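Local coordinates for hypothetical protein (Uncultured marine organism, PDB 2OD6), which is of unknown function but, as a dimeric ferredoxin-like protein, was crystallised with a 16-carbon oxo fatty acid bound in a pocket, at residues 22-27 and 47-52. Sequence-based numbering, arbitrary orientation.
Sequences ELFIDA and FSMNRV
Met49, a selenomethionine, reaches Ile25 of helix 18-40 with CG anti to the backbone N (chi1 177°) and a bend at chi3 (53°) that turns CE toward Ile25, whose CG1, anti to its carbonyl carbon (chi1 -80°), meets SE. This is helix-on-sheet packing in the ferredoxin-like fold of a dimeric alpha-beta barrel family member: strand 44-52, outermost in its own subunit, pairs antiparallel with a strand of the second subunit. SE lies 4.0 Å from CG1 of Ile25, while CE is 4.2 Å from both CG2 and the carbonyl O of Ile25, so the methyl rests loosely against both. Phe24 adds a second, longer contact, its CE2 4.4 Å from SE of Met49, which approaches the ring obliquely. The Phe24 side chain is also about 5 Å from the bound 10-oxohexadecanoic acid, which puts the Phe24 part of the contact near the ligand. Val107 of the second subunit packs on Ile25, and Met108 of that subunit on Met49. Glu22 and Arg51 make a more polar margin. In one of Glu22's two modelled conformers, hence provisionally, a water donates to Glu22 OE2 at 3.2 Å and accepts from Arg51 NH1 at 3.1 Å.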
loop_
_atom_site.group_PDB
_atom_site.type_symbol
_atom_site.label_atom_id
_atom_site.label_comp_id
_atom_site.label_asym_id
_atom_site.label_seq_id
_atom_site.Cartn_x
_atom_site.Cartn_y
_atom_site.Cartn_z
ATOM N N GLU A 22 -13.297 14.638 -0.478
ATOM C CA GLU A 22 -12.686 15.501 0.552
ATOM C C GLU A 22 -13.536 15.463 1.839
ATOM O O GLU A 22 -13.019 15.606 2.933
ATOM C CB GLU A 22 -12.543 16.947 0.062
ATOM C CG GLU A 22 -11.462 17.205 -0.985
ATOM C CD GLU A 22 -10.095 16.730 -0.583
ATOM O OE1 GLU A 22 -9.712 16.881 0.597
ATOM O OE2 GLU A 22 -9.378 16.201 -1.463
ATOM N N LEU A 23 -14.856 15.286 1.706
ATOM C CA LEU A 23 -15.689 15.090 2.925
ATOM C C LEU A 23 -15.225 13.885 3.733
ATOM O O LEU A 23 -15.149 13.924 4.974
ATOM C CB LEU A 23 -17.172 14.973 2.544
ATOM C CG LEU A 23 -18.040 16.188 2.213
ATOM C CD1 LEU A 23 -19.306 15.850 1.368
ATOM C CD2 LEU A 23 -18.459 16.958 3.489
ATOM N N PHE A 24 -14.786 12.845 3.021
ATOM C CA PHE A 24 -14.211 11.669 3.641
ATOM C C PHE A 24 -12.882 11.934 4.250
ATOM O O PHE A 24 -12.669 11.531 5.408
ATOM C CB PHE A 24 -14.083 10.541 2.598
ATOM C CG PHE A 24 -13.642 9.260 3.170
ATOM C CD1 PHE A 24 -14.557 8.413 3.788
ATOM C CD2 PHE A 24 -12.286 8.883 3.103
ATOM C CE1 PHE A 24 -14.126 7.215 4.351
ATOM C CE2 PHE A 24 -11.863 7.700 3.644
ATOM C CZ PHE A 24 -12.763 6.881 4.301
ATOM N N ILE A 25 -11.967 12.555 3.504
ATOM C CA ILE A 25 -10.605 12.872 4.099
ATOM C C ILE A 25 -10.748 13.681 5.388
ATOM O O ILE A 25 -10.012 13.459 6.371
ATOM C CB ILE A 25 -9.676 13.641 3.092
ATOM C CG1 ILE A 25 -9.023 12.695 2.082
ATOM C CG2 ILE A 25 -8.590 14.359 3.720
ATOM C CD1 ILE A 25 -9.567 12.821 0.735
ATOM N N ASP A 26 -11.628 14.673 5.358
ATOM C CA ASP A 26 -11.856 15.550 6.494
ATOM C C ASP A 26 -12.402 14.760 7.698
ATOM O O ASP A 26 -11.879 14.883 8.831
ATOM C CB ASP A 26 -12.778 16.686 6.060
ATOM C CG ASP A 26 -12.858 17.820 7.104
ATOM O OD1 ASP A 26 -11.795 18.290 7.574
ATOM O OD2 ASP A 26 -13.984 18.164 7.469
ATOM N N ALA A 27 -13.396 13.898 7.441
ATOM C CA ALA A 27 -13.966 13.026 8.489
ATOM C C ALA A 27 -12.883 12.189 9.135
ATOM O O ALA A 27 -12.783 12.082 10.373
ATOM C CB ALA A 27 -15.102 12.154 7.915
ATOM N N PHE A 47 -0.539 4.448 10.204
ATOM C CA PHE A 47 -1.618 4.643 9.225
ATOM C C PHE A 47 -1.209 5.711 8.181
ATOM O O PHE A 47 -0.494 6.648 8.513
ATOM C CB PHE A 47 -2.878 5.106 9.928
ATOM C CG PHE A 47 -3.957 5.570 8.995
ATOM C CD1 PHE A 47 -4.866 4.677 8.497
ATOM C CD2 PHE A 47 -4.081 6.930 8.643
ATOM C CE1 PHE A 47 -5.869 5.094 7.639
ATOM C CE2 PHE A 47 -5.088 7.360 7.785
ATOM C CZ PHE A 47 -5.993 6.440 7.301
ATOM N N SER A 48 -1.686 5.578 6.929
ATOM C CA SER A 48 -1.485 6.645 5.907
ATOM C C SER A 48 -2.633 6.676 4.993
ATOM O O SER A 48 -3.256 5.651 4.829
ATOM C CB SER A 48 -0.141 6.523 5.157
ATOM O OG SER A 48 -0.108 5.459 4.223
HETATM N N MSE A 49 -2.954 7.872 4.483
HETATM C CA MSE A 49 -3.972 8.052 3.433
HETATM C C MSE A 49 -3.249 8.695 2.252
HETATM O O MSE A 49 -2.485 9.624 2.427
HETATM C CB MSE A 49 -5.184 8.867 3.941
HETATM C CG MSE A 49 -6.239 9.183 2.955
HETATM SE SE MSE A 49 -7.834 9.465 4.069
HETATM C CE MSE A 49 -6.959 10.838 5.276
ATOM N N ASN A 50 -3.558 8.240 1.024
ATOM C CA ASN A 50 -2.716 8.582 -0.152
ATOM C C ASN A 50 -3.603 8.858 -1.272
ATOM O O ASN A 50 -4.443 8.026 -1.492
ATOM C CB ASN A 50 -1.802 7.386 -0.483
ATOM C CG ASN A 50 -0.949 6.950 0.692
ATOM O OD1 ASN A 50 0.143 7.478 0.885
ATOM N ND2 ASN A 50 -1.440 5.932 1.496
ATOM N N ARG A 51 -3.468 10.009 -1.939
ATOM C CA ARG A 51 -4.387 10.377 -3.026
ATOM C C ARG A 51 -3.769 9.810 -4.293
ATOM O O ARG A 51 -2.608 10.115 -4.581
ATOM C CB ARG A 51 -4.399 11.909 -3.151
ATOM C CG ARG A 51 -4.993 12.462 -4.418
ATOM C CD ARG A 51 -6.336 12.210 -4.353
ATOM N NE ARG A 51 -7.013 12.713 -5.547
ATOM C CZ ARG A 51 -7.089 13.985 -5.922
ATOM N NH1 ARG A 51 -6.662 14.977 -5.174
ATOM N NH2 ARG A 51 -7.757 14.244 -7.028
ATOM N N VAL A 52 -4.555 9.074 -5.081
ATOM C CA VAL A 52 -4.037 8.428 -6.291
ATOM C C VAL A 52 -4.198 9.443 -7.432
ATOM O O VAL A 52 -5.321 9.891 -7.709
ATOM C CB VAL A 52 -4.756 7.102 -6.626
ATOM C CG1 VAL A 52 -4.230 6.538 -8.040
ATOM C CG2 VAL A 52 -4.569 6.014 -5.465
HETATM O O HOH W 1 -6.491 15.066 -2.111
#